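Local coordinates for AHL synthase (Burkholderia glumae, PDB 3P2H), which probably makes N-acyl-homoserine lactone quorum-sensing signals from S-adenosyl-L-methionine and fatty acyl chains carried by acyl carrier protein, at residues A[71-76]-A[95-100]. The protein carries 3 engineered substitutions. Numbering follows the deposited sequence.
Sequences LPTTRP and AHVWEL. With NOO (N-(3-oxocyclohex-1-en-1-yl)octanamide), chain C.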
loop_
_atom_site.group_PDB
_atom_site.type_symbol
_atom_site.label_atom_id
_atom_site.label_comp_id
_atom_site.label_asym_id
_atom_site.label_seq_id
_atom_site.Cartn_x
_atom_site.Cartn_y
_atom_site.Cartn_z
ATOM N N LEU A 71 -0.854 -2.338 7.241
ATOM C CA LEU A 71 -0.435 -2.465 8.633
ATOM C C LEU A 71 -1.297 -1.594 9.529
ATOM O O LEU A 71 -1.675 -0.495 9.148
ATOM C CB LEU A 71 1.022 -2.024 8.798
ATOM C CG LEU A 71 2.135 -2.848 8.152
ATOM C CD1 LEU A 71 3.441 -2.062 8.229
ATOM C CD2 LEU A 71 2.255 -4.196 8.857
ATOM N N PRO A 72 -1.627 -2.080 10.735
ATOM C CA PRO A 72 -2.445 -1.279 11.646
ATOM C C PRO A 72 -1.523 -0.245 12.287
ATOM O O PRO A 72 -0.366 -0.549 12.581
ATOM C CB PRO A 72 -2.945 -2.314 12.652
ATOM C CG PRO A 72 -1.783 -3.248 12.759
ATOM C CD PRO A 72 -1.338 -3.408 11.308
ATOM N N THR A 73 -2.011 0.970 12.504
ATOM C CA THR A 73 -1.158 1.988 13.106
ATOM C C THR A 73 -0.918 1.766 14.598
ATOM O O THR A 73 -0.061 2.421 15.195
ATOM C CB THR A 73 -1.722 3.398 12.900
ATOM O OG1 THR A 73 -3.078 3.445 13.357
ATOM C CG2 THR A 73 -1.645 3.789 11.426
ATOM N N THR A 74 -1.668 0.847 15.202
ATOM C CA THR A 74 -1.491 0.559 16.618
ATOM C C THR A 74 -0.219 -0.267 16.820
ATOM O O THR A 74 0.180 -0.552 17.948
ATOM C CB THR A 74 -2.684 -0.209 17.191
ATOM O OG1 THR A 74 -2.885 -1.402 16.434
ATOM C CG2 THR A 74 -3.941 0.645 17.142
ATOM N N ARG A 75 0.403 -0.662 15.715
ATOM C CA ARG A 75 1.646 -1.424 15.773
ATOM C C ARG A 75 2.676 -0.663 14.950
ATOM O O ARG A 75 2.323 0.241 14.197
ATOM C CB ARG A 75 1.450 -2.839 15.222
ATOM C CG ARG A 75 0.586 -3.719 16.117
ATOM C CD ARG A 75 0.626 -5.183 15.695
ATOM N NE ARG A 75 -0.340 -5.966 16.457
ATOM C CZ ARG A 75 -0.522 -7.277 16.337
ATOM N NH1 ARG A 75 0.203 -7.980 15.475
ATOM N NH2 ARG A 75 -1.436 -7.885 17.084
ATOM N N PRO A 76 3.961 -1.013 15.087
ATOM C CA PRO A 76 5.015 -0.323 14.337
ATOM C C PRO A 76 4.760 -0.241 12.835
ATOM O O PRO A 76 4.348 -1.224 12.223
ATOM C CB PRO A 76 6.258 -1.146 14.660
ATOM C CG PRO A 76 5.979 -1.632 16.058
ATOM C CD PRO A 76 4.535 -2.057 15.957
ATOM N N ALA A 95 -7.083 2.459 16.002
ATOM C CA ALA A 95 -7.679 1.276 15.408
ATOM C C ALA A 95 -8.390 1.692 14.119
ATOM O O ALA A 95 -8.658 0.863 13.252
ATOM C CB ALA A 95 -8.661 0.652 16.373
ATOM N N HIS A 96 -8.683 2.983 13.989
ATOM C CA HIS A 96 -9.377 3.477 12.805
ATOM C C HIS A 96 -8.459 3.868 11.659
ATOM O O HIS A 96 -8.935 4.307 10.615
ATOM C CB HIS A 96 -10.258 4.680 13.158
ATOM C CG HIS A 96 -11.361 4.366 14.120
ATOM N ND1 HIS A 96 -11.905 3.105 14.248
ATOM C CD2 HIS A 96 -12.053 5.160 14.972
ATOM C CE1 HIS A 96 -12.883 3.136 15.134
ATOM N NE2 HIS A 96 -12.993 4.371 15.589
ATOM N N VAL A 97 -7.149 3.728 11.851
ATOM C CA VAL A 97 -6.189 4.077 10.807
ATOM C C VAL A 97 -5.202 2.942 10.527
ATOM O O VAL A 97 -4.596 2.390 11.447
ATOM C CB VAL A 97 -5.374 5.337 11.178
ATOM C CG1 VAL A 97 -4.406 5.675 10.054
ATOM C CG2 VAL A 97 -6.298 6.508 11.435
ATOM N N TRP A 98 -5.057 2.605 9.250
ATOM C CA TRP A 98 -4.134 1.562 8.807
ATOM C C TRP A 98 -3.187 2.198 7.796
ATOM O O TRP A 98 -3.568 3.137 7.101
ATOM C CB TRP A 98 -4.890 0.406 8.135
ATOM C CG TRP A 98 -5.420 -0.627 9.089
ATOM C CD1 TRP A 98 -6.303 -0.427 10.110
ATOM C CD2 TRP A 98 -5.083 -2.020 9.118
ATOM N NE1 TRP A 98 -6.536 -1.609 10.776
ATOM C CE2 TRP A 98 -5.798 -2.602 10.187
ATOM C CE3 TRP A 98 -4.244 -2.834 8.346
ATOM C CZ2 TRP A 98 -5.699 -3.959 10.506
ATOM C CZ3 TRP A 98 -4.144 -4.187 8.663
ATOM C CH2 TRP A 98 -4.867 -4.733 9.735
ATOM N N GLU A 99 -1.960 1.696 7.719
ATOM C CA GLU A 99 -0.990 2.235 6.776
ATOM C C GLU A 99 -0.881 1.393 5.516
ATOM O O GLU A 99 -0.743 0.169 5.579
ATOM C CB GLU A 99 0.407 2.333 7.395
ATOM C CG GLU A 99 1.436 2.832 6.382
ATOM C CD GLU A 99 2.868 2.594 6.808
ATOM O OE1 GLU A 99 3.216 1.430 7.072
ATOM O OE2 GLU A 99 3.646 3.568 6.867
ATOM N N LEU A 100 -0.929 2.065 4.372
ATOM C CA LEU A 100 -0.803 1.402 3.083
ATOM C C LEU A 100 0.610 1.677 2.586
ATOM O O LEU A 100 1.015 2.831 2.491
ATOM C CB LEU A 100 -1.824 1.970 2.092
ATOM C CG LEU A 100 -1.789 1.403 0.670
ATOM C CD1 LEU A 100 -2.047 -0.095 0.706
ATOM C CD2 LEU A 100 -2.832 2.106 -0.195
HETATM C C1 NOO C . 4.481 3.768 -7.557
HETATM O O1 NOO C . 4.246 4.614 -8.413
HETATM C C2 NOO C . 3.981 3.896 -6.123
HETATM C C3 NOO C . 4.684 3.356 -5.037
HETATM C C4 NOO C . 5.876 2.430 -5.353
HETATM C C5 NOO C . 5.751 1.630 -6.710
HETATM C C6 NOO C . 5.351 2.524 -7.924
HETATM N N7 NOO C . 4.387 3.605 -3.630
HETATM C C8 NOO C . 4.298 2.800 -2.465
HETATM O O8 NOO C . 5.166 2.018 -2.090
HETATM C C9 NOO C . 3.041 2.884 -1.572
HETATM C C10 NOO C . 2.019 4.034 -1.771
HETATM C C11 NOO C . 1.310 4.338 -0.423
HETATM C C12 NOO C . -0.185 4.659 -0.596
HETATM C C13 NOO C . -0.822 5.078 0.746
HETATM C C14 NOO C . -1.964 6.091 0.540
HETATM C C15 NOO C . -2.748 6.330 1.834
HETATM O O HOH W 1 -4.622 0.072 13.530
#
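Thr73 and Val97 meet where the antiparallel pairing of strands 64-72 and 97-105 gives way to a turn. Tracing Thr73 outward, CB lies 3.4 Å from Val97 O. OG1 then comes to 2.7 Å from Val97 O and donates to it from above the carbonyl plane, 39° out of it. CG2 packs 3.6 Å from Val97 CG1. A chi1 of 53° sets OG1 between backbone N and carbonyl carbon, over the same acceptor that Thr73 N reaches at 3.1 Å. OG1 also accepts from the backbone N of Ser94, and water 1 donates to Val97 O.

Strand register is fixed two pairs further on: Glu99 N bonds to Leu71 O (2.6 Å), and Leu71 N returns a bond to Glu99 O. Between this pair and the Thr73-Val97 bonds sits the non-hydrogen-bonded pair Pro72-Trp98, where Pro72 CA stands 3.8 Å from the centroid of the five-membered ring, 14° off its normal, a CH-pi contact. Pro72 CB and CD lie nearer the six-membered ring. On the other sheet face, the extended Glu99 runs beside Leu71 and binds Leu79 N through OE2.

In this autoinducer synthase of the acetyltransferase clan, strand 97-105 also pairs in parallel with 138-144 and carries Leu100 to the inhibitor's octanoyl chain. Thr73, second residue of the Pro72-Arg75 type I turn, thus adds its hydroxyl to the last cross-strand bonding and, through Ser94 N, ties the turn to the entry of strand 97-105.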